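Local coordinates for RNA polymerase sigma factor (Bartonella quintana, PDB 5UXX), which probably acts as an ECF-subfamily sigma-70 factor that binds promoter DNA and directs RNA polymerase to initiate transcription at particular genes, at residues A[20-25]-A[121-126]; A[115-120]-A[150-155]; A[130-135]-A[140-145]. All coordinates share one frame; numbering follows the deposited sequence.

Contact 1: A[20-25]-A[121-126]; sequences RAFAIS and IILIGA
Phe-22 and Ser-25, one helical turn apart, meet Ile-122 and Leu-123 in a buried, apolar contact between helix 7-26 and helix 115-125. Phe-22 and Ile-122 carry it together. A chi1 of -178° sets CG of Phe-22 opposite the backbone N, beside the carbonyl carbon, and swings the ring across to helix 115-125, where its CD1-CE1-CZ rim meets Ile-122 and Leu-123. Ile-122 CG2 lies in the ring plane, at the edge, 3.7 Å from Phe-22 CD1. Leu-123 CD2 comes in obliquely, 3.6 Å from Phe-22 CE1 and 3.8 Å from Phe-22 CZ. The two branches of Ile-122 thus have separate tasks: CG2 meets the phenyl edge, while the other branch, with CG1 beside the backbone N (chi1 -71°), carries CD1 to within 3.9 Å of Ser-25 CB. No hydrogen bond bridges the segments. Ser-25 instead turns its hydroxyl back on its own helix, where OG donates to Ala-21 O at 2.7 Å; Ser-25 N reaches the same carbonyl oxygen from the opposite face of its plane. The buried hydroxyl is thereby satisfied, and CB is left to pack on Ile-122. Helix 57-81 adds to the packing: Phe-62 stacks on Phe-22 and touches Leu-123. The short helix segments run roughly antiparallel (146°). A chain of another protein packs against Ser-25 and Ala-126 and forms a salt bridge with Arg-20. This is interdomain packing of sigma-70 region 2 on region 4, consistent with a compact, bound form of an ECF sigma factor.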
loop_
_atom_site.group_PDB
_atom_site.type_symbol
_atom_site.label_atom_id
_atom_site.label_comp_id
_atom_site.label_asym_id
_atom_site.label_seq_id
_atom_site.Cartn_x
_atom_site.Cartn_y
_atom_site.Cartn_z
ATOM N N ARG A 20 5.534 -3.551 -0.486
ATOM C CA ARG A 20 5.779 -3.442 0.947
ATOM C C ARG A 20 5.393 -2.062 1.472
ATOM O O ARG A 20 4.818 -1.938 2.554
ATOM C CB ARG A 20 7.247 -3.736 1.263
ATOM C CG ARG A 20 7.620 -3.536 2.723
ATOM C CD ARG A 20 9.074 -3.898 2.976
ATOM N NE ARG A 20 9.521 -3.483 4.302
ATOM C CZ ARG A 20 10.001 -2.276 4.583
ATOM N NH1 ARG A 20 10.102 -1.361 3.630
ATOM N NH2 ARG A 20 10.383 -1.985 5.819
ATOM N N ALA A 21 5.718 -1.028 0.700
ATOM C CA ALA A 21 5.378 0.344 1.066
ATOM C C ALA A 21 3.867 0.533 1.126
ATOM O O ALA A 21 3.356 1.281 1.960
ATOM C CB ALA A 21 5.997 1.326 0.083
ATOM N N PHE A 22 3.161 -0.151 0.232
ATOM C CA PHE A 22 1.706 -0.106 0.195
ATOM C C PHE A 22 1.112 -0.733 1.450
ATOM O O PHE A 22 0.157 -0.210 2.024
ATOM C CB PHE A 22 1.184 -0.819 -1.055
ATOM C CG PHE A 22 -0.310 -0.773 -1.204
ATOM C CD1 PHE A 22 -0.986 0.436 -1.194
ATOM C CD2 PHE A 22 -1.039 -1.940 -1.371
ATOM C CE1 PHE A 22 -2.361 0.481 -1.335
ATOM C CE2 PHE A 22 -2.414 -1.903 -1.514
ATOM C CZ PHE A 22 -3.076 -0.689 -1.498
ATOM N N ALA A 23 1.686 -1.856 1.871
ATOM C CA ALA A 23 1.222 -2.565 3.057
ATOM C C ALA A 23 1.419 -1.731 4.319
ATOM O O ALA A 23 0.540 -1.673 5.177
ATOM C CB ALA A 23 1.938 -3.899 3.189
ATOM N N ILE A 24 2.578 -1.089 4.426
ATOM C CA ILE A 24 2.893 -0.258 5.582
ATOM C C ILE A 24 1.983 0.969 5.632
ATOM O O ILE A 24 1.497 1.351 6.697
ATOM C CB ILE A 24 4.374 0.181 5.566
ATOM C CG1 ILE A 24 5.279 -1.019 5.855
ATOM C CG2 ILE A 24 4.628 1.284 6.581
ATOM C CD1 ILE A 24 6.749 -0.757 5.618
ATOM N N SER A 25 1.741 1.570 4.471
ATOM C CA SER A 25 0.852 2.724 4.372
ATOM C C SER A 25 -0.580 2.357 4.749
ATOM O O SER A 25 -1.313 3.166 5.318
ATOM C CB SER A 25 0.885 3.304 2.956
ATOM O OG SER A 25 2.199 3.679 2.584
ATOM N N ILE A 121 -5.634 7.855 -1.750
ATOM C CA ILE A 121 -4.575 8.851 -1.868
ATOM C C ILE A 121 -3.203 8.183 -1.977
ATOM O O ILE A 121 -2.276 8.747 -2.554
ATOM C CB ILE A 121 -4.590 9.845 -0.677
ATOM C CG1 ILE A 121 -3.727 11.071 -0.984
ATOM C CG2 ILE A 121 -4.152 9.172 0.618
ATOM C CD1 ILE A 121 -4.221 11.883 -2.160
ATOM N N ILE A 122 -3.080 6.976 -1.433
ATOM C CA ILE A 122 -1.844 6.209 -1.560
ATOM C C ILE A 122 -1.707 5.642 -2.970
ATOM O O ILE A 122 -0.649 5.748 -3.590
ATOM C CB ILE A 122 -1.776 5.062 -0.530
ATOM C CG1 ILE A 122 -1.565 5.625 0.877
ATOM C CG2 ILE A 122 -0.647 4.102 -0.866
ATOM C CD1 ILE A 122 -0.320 6.476 1.013
ATOM N N LEU A 123 -2.784 5.045 -3.472
ATOM C CA LEU A 123 -2.788 4.455 -4.808
ATOM C C LEU A 123 -2.523 5.497 -5.888
ATOM O O LEU A 123 -1.762 5.257 -6.826
ATOM C CB LEU A 123 -4.120 3.753 -5.082
ATOM C CG LEU A 123 -4.388 2.449 -4.329
ATOM C CD1 LEU A 123 -5.794 1.955 -4.618
ATOM C CD2 LEU A 123 -3.362 1.391 -4.701
ATOM N N ILE A 124 -3.153 6.659 -5.749
ATOM C CA ILE A 124 -3.044 7.717 -6.746
ATOM C C ILE A 124 -1.829 8.613 -6.511
ATOM O O ILE A 124 -1.064 8.893 -7.436
ATOM C CB ILE A 124 -4.315 8.591 -6.762
ATOM C CG1 ILE A 124 -5.514 7.773 -7.241
ATOM C CG2 ILE A 124 -4.121 9.806 -7.655
ATOM C CD1 ILE A 124 -5.400 7.314 -8.679
ATOM N N GLY A 125 -1.651 9.054 -5.272
ATOM C CA GLY A 125 -0.614 10.016 -4.946
ATOM C C GLY A 125 0.768 9.438 -4.714
ATOM O O GLY A 125 1.758 10.167 -4.754
ATOM N N ALA A 126 0.848 8.132 -4.473
ATOM C CA ALA A 126 2.127 7.516 -4.132
ATOM C C ALA A 126 2.467 6.297 -4.988
ATOM O O ALA A 126 3.622 6.106 -5.367
ATOM C CB ALA A 126 2.137 7.133 -2.659
#

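Contact 2: A[115-120]-A[150-155]; sequences ADQREA and SRARNR
Gln-117 and Ala-152 bring their CA atoms to 5.2 Å where the segments of helix 115-125 and helix 142-159 cross almost perpendicularly (89° between their directions), with axes 8.8 Å apart. So close a pass is possible because a small side chain lies at the crossing. The methyl CB of Ala-152 points toward the other helix and rests on the backbone and the root of Gln-117, 3.6 Å from Gln-117 O and 3.7 Å from Gln-117 CB. Beyond this point Gln-117 runs out past the crossing. Its CG stands beside the backbone N (chi1 -77°), and the chain is extended from there, so that its end lies between Arg-151 and Arg-155, one turn apart on the facing helix. Arg-151 bends at chi3 (-64°) and crosses the glutamine chain at about a right angle, its NH1 lying 4.0 Å from Gln-117 CG. The orientation of the amide is doubtful, and its very short approach to the guanidinium supports no bond assignment. Arg-155 brings its aliphatic CD near the end of Gln-117, at the margin of the contact, away from Arg-151. Leu-113, in the turn before helix 115-125, touches both Ala-152 and Arg-155 and extends the apolar patch. The crossing lies inside sigma-70 region 4, where helix 142-159 is the second helix of the helix-turn-helix, the one that in this family typically reads promoter DNA; helix 115-125 crosses it nearly at right angles, with Ala-152 at the close approach.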
loop_
_atom_site.group_PDB
_atom_site.type_symbol
_atom_site.label_atom_id
_atom_site.label_comp_id
_atom_site.label_asym_id
_atom_site.label_seq_id
_atom_site.Cartn_x
_atom_site.Cartn_y
_atom_site.Cartn_z
ATOM N N ALA A 115 -10.656 4.789 5.885
ATOM C CA ALA A 115 -9.986 3.690 5.197
ATOM C C ALA A 115 -9.982 3.891 3.683
ATOM O O ALA A 115 -8.986 3.613 3.014
ATOM C CB ALA A 115 -10.645 2.367 5.552
ATOM N N ASP A 116 -11.096 4.385 3.152
ATOM C CA ASP A 116 -11.240 4.605 1.718
ATOM C C ASP A 116 -10.364 5.754 1.228
ATOM O O ASP A 116 -9.744 5.662 0.169
ATOM C CB ASP A 116 -12.704 4.872 1.364
ATOM C CG ASP A 116 -13.556 3.621 1.431
ATOM O OD1 ASP A 116 -12.997 2.512 1.297
ATOM O OD2 ASP A 116 -14.784 3.744 1.623
ATOM N N GLN A 117 -10.319 6.835 2.000
ATOM C CA GLN A 117 -9.510 7.997 1.645
ATOM C C GLN A 117 -8.024 7.671 1.688
ATOM O O GLN A 117 -7.266 8.067 0.802
ATOM C CB GLN A 117 -9.797 9.166 2.587
ATOM C CG GLN A 117 -11.095 9.902 2.324
ATOM C CD GLN A 117 -11.456 10.837 3.462
ATOM O OE1 GLN A 117 -12.435 11.578 3.387
ATOM N NE2 GLN A 117 -10.663 10.804 4.528
ATOM N N ARG A 118 -7.616 6.952 2.729
ATOM C CA ARG A 118 -6.217 6.590 2.916
ATOM C C ARG A 118 -5.693 5.753 1.754
ATOM O O ARG A 118 -4.625 6.030 1.214
ATOM C CB ARG A 118 -6.035 5.838 4.236
ATOM C CG ARG A 118 -4.625 5.313 4.471
ATOM C CD ARG A 118 -4.389 4.974 5.938
ATOM N NE ARG A 118 -5.356 4.006 6.452
ATOM C CZ ARG A 118 -6.376 4.315 7.246
ATOM N NH1 ARG A 118 -6.567 5.572 7.625
ATOM N NH2 ARG A 118 -7.206 3.369 7.662
ATOM N N GLU A 119 -6.452 4.734 1.366
ATOM C CA GLU A 119 -6.047 3.864 0.270
ATOM C C GLU A 119 -6.018 4.603 -1.067
ATOM O O GLU A 119 -5.087 4.439 -1.855
ATOM C CB GLU A 119 -6.974 2.655 0.172
ATOM C CG GLU A 119 -6.643 1.741 -0.990
ATOM C CD GLU A 119 -7.482 0.486 -1.001
ATOM O OE1 GLU A 119 -8.566 0.485 -0.378
ATOM O OE2 GLU A 119 -7.058 -0.501 -1.635
ATOM N N ALA A 120 -7.044 5.410 -1.316
ATOM C CA ALA A 120 -7.159 6.146 -2.572
ATOM C C ALA A 120 -5.986 7.099 -2.786
ATOM O O ALA A 120 -5.409 7.148 -3.872
ATOM C CB ALA A 120 -8.473 6.909 -2.616
ATOM N N SER A 150 -9.710 13.875 -3.558
ATOM C CA SER A 150 -9.885 15.288 -3.235
ATOM C C SER A 150 -10.108 15.512 -1.742
ATOM O O SER A 150 -9.511 16.410 -1.150
ATOM C CB SER A 150 -11.054 15.876 -4.028
ATOM O OG SER A 150 -10.739 15.972 -5.406
ATOM N N ARG A 151 -10.972 14.700 -1.139
ATOM C CA ARG A 151 -11.251 14.819 0.288
ATOM C C ARG A 151 -10.027 14.454 1.125
ATOM O O ARG A 151 -9.725 15.115 2.118
ATOM C CB ARG A 151 -12.448 13.947 0.688
ATOM C CG ARG A 151 -13.777 14.437 0.127
ATOM C CD ARG A 151 -14.958 13.568 0.551
ATOM N NE ARG A 151 -14.885 12.202 0.039
ATOM C CZ ARG A 151 -14.550 11.145 0.772
ATOM N NH1 ARG A 151 -14.513 9.940 0.225
ATOM N NH2 ARG A 151 -14.263 11.291 2.057
ATOM N N ALA A 152 -9.323 13.402 0.716
ATOM C CA ALA A 152 -8.121 12.968 1.419
ATOM C C ALA A 152 -7.020 14.017 1.331
ATOM O O ALA A 152 -6.316 14.273 2.308
ATOM C CB ALA A 152 -7.628 11.640 0.862
ATOM N N ARG A 153 -6.874 14.618 0.155
ATOM C CA ARG A 153 -5.844 15.627 -0.061
ATOM C C ARG A 153 -6.089 16.854 0.813
ATOM O O ARG A 153 -5.171 17.347 1.466
ATOM C CB ARG A 153 -5.786 16.029 -1.536
ATOM C CG ARG A 153 -4.656 16.992 -1.867
ATOM C CD ARG A 153 -5.058 17.985 -2.944
ATOM N NE ARG A 153 -4.097 19.078 -3.056
ATOM C CZ ARG A 153 -4.168 20.046 -3.964
ATOM N NH1 ARG A 153 -5.157 20.059 -4.846
ATOM N NH2 ARG A 153 -3.249 21.002 -3.989
ATOM N N ASN A 154 -7.329 17.334 0.834
ATOM C CA ASN A 154 -7.677 18.517 1.615
ATOM C C ASN A 154 -7.539 18.288 3.117
ATOM O O ASN A 154 -7.165 19.197 3.857
ATOM C CB ASN A 154 -9.104 18.967 1.296
ATOM C CG ASN A 154 -9.229 19.576 -0.086
ATOM O OD1 ASN A 154 -8.247 20.040 -0.665
ATOM N ND2 ASN A 154 -10.444 19.580 -0.623
ATOM N N ARG A 155 -7.837 17.072 3.561
ATOM C CA ARG A 155 -7.713 16.730 4.973
ATOM C C ARG A 155 -6.250 16.630 5.393
ATOM O O ARG A 155 -5.877 17.069 6.481
ATOM C CB ARG A 155 -8.439 15.417 5.274
ATOM C CG ARG A 155 -8.470 15.058 6.750
ATOM C CD ARG A 155 -9.761 14.351 7.130
ATOM N NE ARG A 155 -9.667 13.708 8.438
ATOM C CZ ARG A 155 -9.702 14.354 9.599
ATOM N NH1 ARG A 155 -9.832 15.674 9.627
ATOM N NH2 ARG A 155 -9.608 13.678 10.737
#

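Contact 3: A[130-135]-A[140-145]; sequences SYEDAA and CAIGTI
Cys-140 opens the second segment with the one hydrogen bond of the contact: its backbone N donates to Ala-135 O at 3.0 Å and 162°, five residues back, tying the turn to helix 131-138. The next carbonyls then skirt the Ala-135 methyl, with Cys-140 O 3.3 Å from Ala-135 CB. Ala-141 occupies the N-cap position of helix 142-159. Ile-142 reaches over to the first turn of helix 131-138: its CG1 passes 3.9 Å from Tyr-131 O, and its extended CD1 abuts the carboxylate of Glu-132, whose chain bends at chi2 (75°) to bring OE1 within 3.2 Å of that methyl. One turn later Ile-145 plugs the inner side of the corner. Its CG1 sits 3.7 Å from Ala-135 CA, and its CD1 lies by the carbonyl of Ala-134. Ile-145 CG2 meets the Tyr-131 ring at its edge, in plane, 3.9 Å from Tyr-131 CD1. Ile-124 of helix 115-125 touches Tyr-131, Ala-134 and Ile-145. With alanines admitting branched isoleucines, the chemistry suggests that apolar packing, with one backbone bond at the turn, largely sets how the two helices of the helix-turn-helix meet.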
loop_
_atom_site.group_PDB
_atom_site.type_symbol
_atom_site.label_atom_id
_atom_site.label_comp_id
_atom_site.label_asym_id
_atom_site.label_seq_id
_atom_site.Cartn_x
_atom_site.Cartn_y
_atom_site.Cartn_z
ATOM N N SER A 130 -3.215 5.039 -12.335
ATOM C CA SER A 130 -4.188 5.921 -12.962
ATOM C C SER A 130 -5.504 5.847 -12.195
ATOM O O SER A 130 -5.699 4.944 -11.382
ATOM C CB SER A 130 -4.402 5.541 -14.426
ATOM O OG SER A 130 -4.972 4.248 -14.535
ATOM N N TYR A 131 -6.399 6.798 -12.447
ATOM C CA TYR A 131 -7.721 6.772 -11.828
ATOM C C TYR A 131 -8.466 5.503 -12.223
ATOM O O TYR A 131 -9.172 4.906 -11.411
ATOM C CB TYR A 131 -8.535 8.007 -12.222
ATOM C CG TYR A 131 -7.987 9.304 -11.669
ATOM C CD1 TYR A 131 -7.964 9.542 -10.301
ATOM C CD2 TYR A 131 -7.502 10.292 -12.515
ATOM C CE1 TYR A 131 -7.465 10.724 -9.790
ATOM C CE2 TYR A 131 -7.002 11.479 -12.013
ATOM C CZ TYR A 131 -6.987 11.690 -10.651
ATOM O OH TYR A 131 -6.491 12.869 -10.145
ATOM N N GLU A 132 -8.296 5.103 -13.479
ATOM C CA GLU A 132 -8.915 3.893 -14.004
ATOM C C GLU A 132 -8.465 2.651 -13.234
ATOM O O GLU A 132 -9.290 1.854 -12.787
ATOM C CB GLU A 132 -8.589 3.736 -15.491
ATOM C CG GLU A 132 -9.474 2.744 -16.223
ATOM C CD GLU A 132 -10.862 3.293 -16.488
ATOM O OE1 GLU A 132 -10.974 4.294 -17.226
ATOM O OE2 GLU A 132 -11.840 2.726 -15.956
ATOM N N ASP A 133 -7.154 2.498 -13.082
ATOM C CA ASP A 133 -6.588 1.327 -12.420
ATOM C C ASP A 133 -6.879 1.311 -10.921
ATOM O O ASP A 133 -7.150 0.255 -10.349
ATOM C CB ASP A 133 -5.076 1.261 -12.655
ATOM C CG ASP A 133 -4.725 0.732 -14.032
ATOM O OD1 ASP A 133 -5.514 -0.063 -14.583
ATOM O OD2 ASP A 133 -3.661 1.111 -14.564
ATOM N N ALA A 134 -6.821 2.479 -10.291
ATOM C CA ALA A 134 -7.110 2.592 -8.866
ATOM C C ALA A 134 -8.567 2.242 -8.578
ATOM O O ALA A 134 -8.883 1.659 -7.540
ATOM C CB ALA A 134 -6.794 3.989 -8.368
ATOM N N ALA A 135 -9.448 2.602 -9.505
ATOM C CA ALA A 135 -10.866 2.286 -9.381
ATOM C C ALA A 135 -11.092 0.779 -9.459
ATOM O O ALA A 135 -11.908 0.225 -8.723
ATOM C CB ALA A 135 -11.667 3.001 -10.456
ATOM N N CYS A 140 -14.549 0.245 -7.407
ATOM C CA CYS A 140 -15.500 1.349 -7.431
ATOM C C CYS A 140 -15.394 2.135 -8.732
ATOM O O CYS A 140 -14.582 1.812 -9.598
ATOM C CB CYS A 140 -15.277 2.278 -6.237
ATOM S SG CYS A 140 -13.689 3.141 -6.253
ATOM N N ALA A 141 -16.222 3.166 -8.865
ATOM C CA ALA A 141 -16.217 4.002 -10.060
ATOM C C ALA A 141 -15.066 5.002 -10.029
ATOM O O ALA A 141 -14.519 5.301 -8.967
ATOM C CB ALA A 141 -17.545 4.727 -10.203
ATOM N N ILE A 142 -14.702 5.507 -11.204
ATOM C CA ILE A 142 -13.640 6.497 -11.330
ATOM C C ILE A 142 -13.979 7.764 -10.547
ATOM O O ILE A 142 -13.126 8.329 -9.860
ATOM C CB ILE A 142 -13.382 6.845 -12.812
ATOM C CG1 ILE A 142 -12.383 5.861 -13.420
ATOM C CG2 ILE A 142 -12.862 8.263 -12.964
ATOM C CD1 ILE A 142 -12.015 6.181 -14.848
ATOM N N GLY A 143 -15.233 8.196 -10.649
ATOM C CA GLY A 143 -15.707 9.372 -9.941
ATOM C C GLY A 143 -15.541 9.263 -8.437
ATOM O O GLY A 143 -15.236 10.248 -7.763
ATOM N N THR A 144 -15.745 8.059 -7.911
ATOM C CA THR A 144 -15.610 7.808 -6.480
ATOM C C THR A 144 -14.168 7.998 -6.017
ATOM O O THR A 144 -13.916 8.651 -5.004
ATOM C CB THR A 144 -16.076 6.388 -6.115
ATOM O OG1 THR A 144 -17.436 6.207 -6.532
ATOM C CG2 THR A 144 -15.977 6.163 -4.616
ATOM N N ILE A 145 -13.231 7.423 -6.765
ATOM C CA ILE A 145 -11.807 7.570 -6.478
ATOM C C ILE A 145 -11.404 9.042 -6.461
ATOM O O ILE A 145 -10.706 9.496 -5.553
ATOM C CB ILE A 145 -10.943 6.814 -7.511
ATOM C CG1 ILE A 145 -11.009 5.308 -7.259
ATOM C CG2 ILE A 145 -9.498 7.282 -7.457
ATOM C CD1 ILE A 145 -10.421 4.888 -5.929
#

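Overall arrangement
Helix 115-125 supplies one segment to each of contacts 1 and 2, whose centres are about 12 Å apart. The centre of contact 3 lies about 15 Å from that of contact 1, which closes before it opens along the chain, and about 13 Å from that of contact 2. The segments of contacts 1 and 2 alternate, while contact 3 is nested in the loop closed by contact 2. Contacts 2 and 3 share helix 142-159 and shape region 4 internally. Contact 1 is the interdomain one, bringing region 2 against it. Ile-121 and Ile-124 carry helix 115-125 into contacts 2 and 3, linking the domain interface to the probable DNA-binding helix-turn-helix.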